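Long-range contact in polyhedrin (Uranotaenia sapphirina cypovirus, PDB 4ZQX), which forms the crystalline polyhedra that enclose cypovirus particles and binds ATP: residues 27-36 against 96-107. Sequence-based numbering, arbitrary orientation.
Sequences MELVIVAEYP and NRIPKKLSFYLR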
ATOM      1  N   MET A  27       5.621  12.831  12.021  1.00 29.08           N
ATOM      2  CA  MET A  27       5.229  12.139  13.250  1.00 28.99           C
ATOM      3  C   MET A  27       5.706  10.702  13.103  1.00 28.40           C
ATOM      4  O   MET A  27       5.817  10.200  11.970  1.00 29.89           O
ATOM      5  CB  MET A  27       3.715  12.156  13.447  1.00 30.18           C
ATOM      6  CG  MET A  27       3.119  13.555  13.584  1.00 32.92           C
ATOM      7  SD  MET A  27       1.305  13.511  13.528  1.00 32.14           S
ATOM      8  CE  MET A  27       1.054  13.213  11.789  1.00 31.62           C
ATOM      9  N   GLU A  28       6.000  10.053  14.231  1.00 28.57           N
ATOM     10  CA  GLU A  28       6.562   8.701  14.218  1.00 28.80           C
ATOM     11  C   GLU A  28       5.675   7.725  14.979  1.00 29.66           C
ATOM     12  O   GLU A  28       5.185   8.038  16.070  1.00 31.07           O
ATOM     13  CB  GLU A  28       7.954   8.695  14.858  1.00 30.11           C
ATOM     14  CG  GLU A  28       8.908   9.744  14.328  1.00 30.62           C
ATOM     15  CD  GLU A  28       9.412   9.486  12.917  1.00 30.60           C
ATOM     16  OE1 GLU A  28       9.322   8.336  12.456  1.00 31.57           O
ATOM     17  OE2 GLU A  28       9.932  10.438  12.287  1.00 31.55           O
ATOM     18  N   LEU A  29       5.482   6.537  14.407  1.00 28.89           N
ATOM     19  CA  LEU A  29       4.729   5.458  15.054  1.00 27.78           C
ATOM     20  C   LEU A  29       5.558   4.169  15.016  1.00 29.17           C
ATOM     21  O   LEU A  29       5.980   3.724  13.951  1.00 29.60           O
ATOM     22  CB  LEU A  29       3.396   5.227  14.331  1.00 30.32           C
ATOM     23  CG  LEU A  29       2.579   3.982  14.707  1.00 31.01           C
ATOM     24  CD1 LEU A  29       2.077   4.047  16.135  1.00 32.56           C
ATOM     25  CD2 LEU A  29       1.416   3.797  13.737  1.00 32.86           C
ATOM     26  N   VAL A  30       5.818   3.595  16.181  1.00 28.47           N
ATOM     27  CA  VAL A  30       6.375   2.255  16.263  1.00 30.34           C
ATOM     28  C   VAL A  30       5.423   1.364  17.020  1.00 28.94           C
ATOM     29  O   VAL A  30       5.064   1.637  18.157  1.00 30.83           O
ATOM     30  CB  VAL A  30       7.737   2.225  16.963  1.00 31.58           C
ATOM     31  CG1 VAL A  30       8.243   0.777  17.093  1.00 32.20           C
ATOM     32  CG2 VAL A  30       8.740   3.055  16.187  1.00 31.68           C
ATOM     33  N   ILE A  31       5.007   0.296  16.363  1.00 28.88           N
ATOM     34  CA  ILE A  31       4.189  -0.718  16.999  1.00 29.95           C
ATOM     35  C   ILE A  31       5.057  -1.912  17.296  1.00 30.16           C
ATOM     36  O   ILE A  31       5.778  -2.376  16.421  1.00 32.76           O
ATOM     37  CB  ILE A  31       3.043  -1.130  16.075  1.00 31.86           C
ATOM     38  CG1 ILE A  31       2.199   0.108  15.759  1.00 32.82           C
ATOM     39  CG2 ILE A  31       2.199  -2.238  16.722  1.00 33.92           C
ATOM     40  CD1 ILE A  31       1.140  -0.105  14.743  1.00 36.34           C
ATOM     41  N   VAL A  32       5.011  -2.383  18.542  1.00 29.91           N
ATOM     42  CA  VAL A  32       5.760  -3.566  18.936  1.00 29.67           C
ATOM     43  C   VAL A  32       4.819  -4.663  19.404  1.00 30.21           C
ATOM     44  O   VAL A  32       4.025  -4.460  20.344  1.00 31.73           O
ATOM     45  CB  VAL A  32       6.721  -3.257  20.102  1.00 31.62           C
ATOM     46  CG1 VAL A  32       7.546  -4.503  20.491  1.00 33.21           C
ATOM     47  CG2 VAL A  32       7.618  -2.070  19.758  1.00 33.30           C
ATOM     48  N   ALA A  33       4.929  -5.822  18.762  1.00 29.83           N
ATOM     49  CA  ALA A  33       4.235  -7.032  19.187  1.00 30.14           C
ATOM     50  C   ALA A  33       5.218  -7.919  19.942  1.00 30.54           C
ATOM     51  O   ALA A  33       6.308  -8.170  19.460  1.00 31.30           O
ATOM     52  CB  ALA A  33       3.681  -7.786  17.966  1.00 31.39           C
ATOM     53  N   GLU A  34       4.827  -8.382  21.122  1.00 29.25           N
ATOM     54  CA  GLU A  34       5.659  -9.284  21.919  1.00 30.78           C
ATOM     55  C   GLU A  34       4.920 -10.620  22.045  1.00 30.86           C
ATOM     56  O   GLU A  34       3.719 -10.654  22.307  1.00 32.03           O
ATOM     57  CB  GLU A  34       5.972  -8.678  23.301  1.00 35.33           C
ATOM     58  CG  GLU A  34       6.953  -9.537  24.136  1.00 40.24           C
ATOM     59  CD  GLU A  34       7.446  -8.884  25.438  1.00 44.16           C
ATOM     60  OE1 GLU A  34       7.741  -9.644  26.391  1.00 47.77           O
ATOM     61  OE2 GLU A  34       7.569  -7.637  25.518  1.00 44.33           O
ATOM     62  N   TYR A  35       5.653 -11.712  21.849  1.00 29.70           N
ATOM     63  CA  TYR A  35       5.077 -13.052  21.790  1.00 28.80           C
ATOM     64  C   TYR A  35       5.456 -13.859  23.041  1.00 30.07           C
ATOM     65  O   TYR A  35       6.290 -13.427  23.835  1.00 30.35           O
ATOM     66  CB  TYR A  35       5.548 -13.725  20.488  1.00 31.22           C
ATOM     67  CG  TYR A  35       5.164 -12.901  19.276  1.00 29.66           C
ATOM     68  CD1 TYR A  35       3.935 -13.077  18.649  1.00 28.94           C
ATOM     69  CD2 TYR A  35       6.008 -11.919  18.778  1.00 32.78           C
ATOM     70  CE1 TYR A  35       3.571 -12.327  17.547  1.00 29.02           C
ATOM     71  CE2 TYR A  35       5.655 -11.160  17.675  1.00 32.32           C
ATOM     72  CZ  TYR A  35       4.436 -11.359  17.070  1.00 30.28           C
ATOM     73  OH  TYR A  35       4.085 -10.605  15.979  1.00 32.04           O
ATOM     74  N   PRO A  36       4.829 -15.022  23.231  1.00 31.77           N
ATOM     75  CA  PRO A  36       5.027 -15.762  24.485  1.00 32.07           C
ATOM     76  C   PRO A  36       6.489 -16.097  24.862  1.00 31.54           C
ATOM     77  O   PRO A  36       6.794 -16.020  26.057  1.00 32.48           O
ATOM     78  CB  PRO A  36       4.184 -17.026  24.280  1.00 34.35           C
ATOM     79  CG  PRO A  36       3.083 -16.589  23.386  1.00 34.76           C
ATOM     80  CD  PRO A  36       3.706 -15.569  22.444  1.00 33.57           C
ATOM     81  N   ASN A  96       0.871 -19.924  20.331  1.00 31.67           N
ATOM     82  CA  ASN A  96       2.311 -19.707  20.351  1.00 33.22           C
ATOM     83  C   ASN A  96       2.745 -18.549  19.456  1.00 33.23           C
ATOM     84  O   ASN A  96       3.810 -17.965  19.682  1.00 33.90           O
ATOM     85  CB  ASN A  96       3.069 -20.938  19.867  1.00 35.44           C
ATOM     86  CG  ASN A  96       2.999 -22.119  20.820  1.00 38.28           C
ATOM     87  OD1 ASN A  96       2.506 -22.022  21.944  1.00 39.50           O
ATOM     88  ND2 ASN A  96       3.539 -23.252  20.368  1.00 39.88           N
ATOM     89  N   ARG A  97       1.943 -18.222  18.438  1.00 31.24           N
ATOM     90  CA  ARG A  97       2.347 -17.253  17.411  1.00 31.74           C
ATOM     91  C   ARG A  97       1.523 -15.977  17.431  1.00 32.59           C
ATOM     92  O   ARG A  97       1.709 -15.100  16.587  1.00 33.56           O
ATOM     93  CB  ARG A  97       2.256 -17.887  16.013  1.00 30.92           C
ATOM     94  CG  ARG A  97       3.265 -19.031  15.814  1.00 33.49           C
ATOM     95  CD  ARG A  97       3.223 -19.657  14.411  1.00 35.14           C
ATOM     96  NE  ARG A  97       4.224 -20.716  14.288  1.00 35.45           N
ATOM     97  CZ  ARG A  97       5.521 -20.499  14.077  1.00 37.52           C
ATOM     98  NH1 ARG A  97       5.980 -19.258  13.932  1.00 37.87           N
ATOM     99  NH2 ARG A  97       6.363 -21.530  14.009  1.00 39.28           N
ATOM    100  N   ILE A  98       0.610 -15.883  18.391  1.00 31.57           N
ATOM    101  CA  ILE A  98      -0.245 -14.710  18.535  1.00 31.76           C
ATOM    102  C   ILE A  98       0.428 -13.811  19.576  1.00 32.26           C
ATOM    103  O   ILE A  98       0.955 -14.317  20.567  1.00 33.09           O
ATOM    104  CB  ILE A  98      -1.674 -15.131  18.963  1.00 33.61           C
ATOM    105  CG1 ILE A  98      -2.315 -15.990  17.864  1.00 34.78           C
ATOM    106  CG2 ILE A  98      -2.563 -13.935  19.227  1.00 34.85           C
ATOM    107  CD1 ILE A  98      -3.578 -16.671  18.288  1.00 35.77           C
ATOM    108  N   PRO A  99       0.433 -12.488  19.356  1.00 31.30           N
ATOM    109  CA  PRO A  99       1.058 -11.630  20.372  1.00 32.15           C
ATOM    110  C   PRO A  99       0.348 -11.732  21.719  1.00 34.06           C
ATOM    111  O   PRO A  99      -0.879 -11.882  21.753  1.00 35.43           O
ATOM    112  CB  PRO A  99       0.870 -10.213  19.814  1.00 31.96           C
ATOM    113  CG  PRO A  99       0.575 -10.396  18.338  1.00 33.81           C
ATOM    114  CD  PRO A  99      -0.079 -11.715  18.201  1.00 32.81           C
ATOM    115  N   LYS A 100       1.118 -11.656  22.801  1.00 36.30           N
ATOM    116  CA  LYS A 100       0.571 -11.516  24.139  1.00 36.47           C
ATOM    117  C   LYS A 100       0.203 -10.078  24.414  1.00 34.51           C
ATOM    118  O   LYS A 100      -0.766  -9.804  25.114  1.00 35.03           O
ATOM    119  CB  LYS A 100       1.613 -11.892  25.183  1.00 43.02           C
ATOM    120  CG  LYS A 100       1.816 -13.356  25.406  1.00 51.43           C
ATOM    121  CD  LYS A 100       2.575 -13.563  26.714  1.00 56.85           C
ATOM    122  CE  LYS A 100       1.628 -13.648  27.923  1.00 60.00           C
ATOM    123  NZ  LYS A 100       0.726 -14.856  27.884  1.00 61.04           N
ATOM    124  N   LYS A 101       1.019  -9.166  23.890  1.00 32.76           N
ATOM    125  CA  LYS A 101       0.929  -7.753  24.210  1.00 34.11           C
ATOM    126  C   LYS A 101       1.267  -6.925  22.975  1.00 32.64           C
ATOM    127  O   LYS A 101       2.136  -7.306  22.191  1.00 32.81           O
ATOM    128  CB  LYS A 101       1.931  -7.436  25.323  1.00 37.74           C
ATOM    129  CG  LYS A 101       2.066  -5.956  25.641  1.00 41.12           C
ATOM    130  CD  LYS A 101       2.851  -5.698  26.945  1.00 41.31           C
ATOM    131  CE  LYS A 101       4.340  -5.957  26.778  1.00 41.47           C
ATOM    132  NZ  LYS A 101       5.138  -5.503  27.968  1.00 39.62           N
ATOM    133  N   LEU A 102       0.587  -5.789  22.822  1.00 32.02           N
ATOM    134  CA  LEU A 102       0.943  -4.792  21.813  1.00 31.14           C
ATOM    135  C   LEU A 102       1.247  -3.473  22.493  1.00 30.16           C
ATOM    136  O   LEU A 102       0.542  -3.081  23.429  1.00 31.10           O
ATOM    137  CB  LEU A 102      -0.191  -4.581  20.822  1.00 31.60           C
ATOM    138  CG  LEU A 102      -0.620  -5.775  19.983  1.00 32.32           C
ATOM    139  CD1 LEU A 102      -1.876  -5.456  19.191  1.00 33.63           C
ATOM    140  CD2 LEU A 102       0.496  -6.158  19.059  1.00 35.65           C
ATOM    141  N   SER A 103       2.311  -2.819  22.030  1.00 29.15           N
ATOM    142  CA  SER A 103       2.730  -1.514  22.507  1.00 30.67           C
ATOM    143  C   SER A 103       2.761  -0.565  21.327  1.00 30.27           C
ATOM    144  O   SER A 103       3.324  -0.895  20.289  1.00 31.69           O
ATOM    145  CB  SER A 103       4.139  -1.606  23.090  1.00 33.68           C
ATOM    146  OG  SER A 103       4.189  -2.560  24.121  1.00 34.88           O
ATOM    147  N   PHE A 104       2.185   0.618  21.513  1.00 29.72           N
ATOM    148  CA  PHE A 104       2.100   1.636  20.479  1.00 30.34           C
ATOM    149  C   PHE A 104       2.864   2.861  20.956  1.00 30.07           C
ATOM    150  O   PHE A 104       2.465   3.484  21.928  1.00 31.16           O
ATOM    151  CB  PHE A 104       0.636   2.028  20.217  1.00 32.21           C
ATOM    152  CG  PHE A 104      -0.206   0.908  19.691  1.00 31.61           C
ATOM    153  CD1 PHE A 104      -0.748  -0.032  20.547  1.00 30.42           C
ATOM    154  CD2 PHE A 104      -0.450   0.790  18.338  1.00 31.20           C
ATOM    155  CE1 PHE A 104      -1.509  -1.064  20.059  1.00 31.83           C
ATOM    156  CE2 PHE A 104      -1.207  -0.237  17.855  1.00 32.24           C
ATOM    157  CZ  PHE A 104      -1.735  -1.169  18.720  1.00 31.22           C
ATOM    158  N   TYR A 105       3.948   3.199  20.263  1.00 28.44           N
ATOM    159  CA  TYR A 105       4.792   4.336  20.616  1.00 29.25           C
ATOM    160  C   TYR A 105       4.613   5.449  19.588  1.00 30.26           C
ATOM    161  O   TYR A 105       4.850   5.230  18.411  1.00 31.29           O
ATOM    162  CB  TYR A 105       6.252   3.886  20.680  1.00 31.69           C
ATOM    163  CG  TYR A 105       6.507   2.972  21.854  1.00 30.90           C
ATOM    164  CD1 TYR A 105       6.626   3.491  23.135  1.00 31.66           C
ATOM    165  CD2 TYR A 105       6.593   1.594  21.696  1.00 30.91           C
ATOM    166  CE1 TYR A 105       6.832   2.674  24.228  1.00 31.40           C
ATOM    167  CE2 TYR A 105       6.827   0.770  22.783  1.00 32.35           C
ATOM    168  CZ  TYR A 105       6.933   1.321  24.053  1.00 31.18           C
ATOM    169  OH  TYR A 105       7.152   0.541  25.179  1.00 32.16           O
ATOM    170  N   LEU A 106       4.165   6.621  20.043  1.00 30.83           N
ATOM    171  CA  LEU A 106       3.911   7.762  19.161  1.00 29.95           C
ATOM    172  C   LEU A 106       4.814   8.923  19.545  1.00 30.61           C
ATOM    173  O   LEU A 106       4.907   9.264  20.729  1.00 30.74           O
ATOM    174  CB  LEU A 106       2.445   8.223  19.270  1.00 32.00           C
ATOM    175  CG  LEU A 106       1.346   7.368  18.631  1.00 35.09           C
ATOM    176  CD1 LEU A 106       1.169   6.043  19.354  1.00 38.30           C
ATOM    177  CD2 LEU A 106       0.028   8.134  18.613  1.00 37.06           C
ATOM    178  N   ARG A 107       5.474   9.536  18.565  1.00 30.55           N
ATOM    179  CA  ARG A 107       6.387  10.626  18.878  1.00 30.10           C
ATOM    180  C   ARG A 107       6.270  11.717  17.836  1.00 29.39           C
ATOM    181  O   ARG A 107       6.408  11.458  16.649  1.00 31.47           O
ATOM    182  CB  ARG A 107       7.846  10.131  18.941  1.00 30.06           C
ATOM    183  CG  ARG A 107       8.813  11.134  19.577  1.00 31.24           C
ATOM    184  CD  ARG A 107      10.293  10.796  19.292  1.00 32.81           C
ATOM    185  NE  ARG A 107      11.191  11.570  20.148  1.00 34.99           N
ATOM    186  CZ  ARG A 107      11.617  12.804  19.889  1.00 36.44           C
ATOM    187  NH1 ARG A 107      11.253  13.419  18.774  1.00 35.97           N
ATOM    188  NH2 ARG A 107      12.418  13.421  20.747  1.00 36.53           N
TER
HETATM  189  O   HOH W   1       4.766  -4.901  23.175  1.00 34.70           O
HETATM  190  O   HOH W   2       8.129  -6.253  27.690  1.00 49.49           O
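Ile-31 and Phe-104 lie side by side in the apolar middle of this strand pair, with Ile-31 CG1 3.8 Å from Phe-104 CD2. CG1 of Ile-31 stands beside its own backbone N (chi1 -59°), which brings CG1 and CD1 close to the CD2 and CE2 atoms of Phe-104. On the same face Leu-29 CD1 meets Leu-106 CD1, and Leu-102 CD2 covers the methyl of Ala-33, CD2 to CB 3.7 Å. Strand 173-179 of the second sheet packs on this face, where Val-176 touches both Leu-29 and Phe-104. Strands 27-34 and 101-107 are antiparallel neighbours at the middle of the larger polyhedrin sheet, between 40-47 and 160-166. Paired N-H···O=C bonds join Glu-28 to Arg-107, Val-30 to Tyr-105 and Val-32 to Ser-103; Val-32 N to Ser-103 O is nearly straight at 172°. The ladder ends in a classic beta bulge: Glu-34 O accepts Lys-100 N at 2.8 Å and, weakly, Lys-101 N. Beyond it the Tyr-35 ring lies alongside Pro-99, CE1 to CG 3.7 Å, while its hydroxyl bonds to Leu-60 O. On the face carrying Val-30, Val-32 and Ser-103, the Tyr-105 ring presents its edge to Val-32 CG2, and its OH reaches Leu-230 N and Tyr-164 OH. A water donates to Val-32 O and hydrogen-bonds Ser-103 OG. The extended Glu-34 chain runs beside Lys-101; OE2 and NZ stay 4.1 Å apart, bridged by a second water. At the far end Glu-28 OE1 bonds His-44 NE2, whereas Arg-107 NH2 bonds the carbonyl of Ser-154, an ATP-binding residue, with the Arg-107 side chain about 7 Å from the nucleotide.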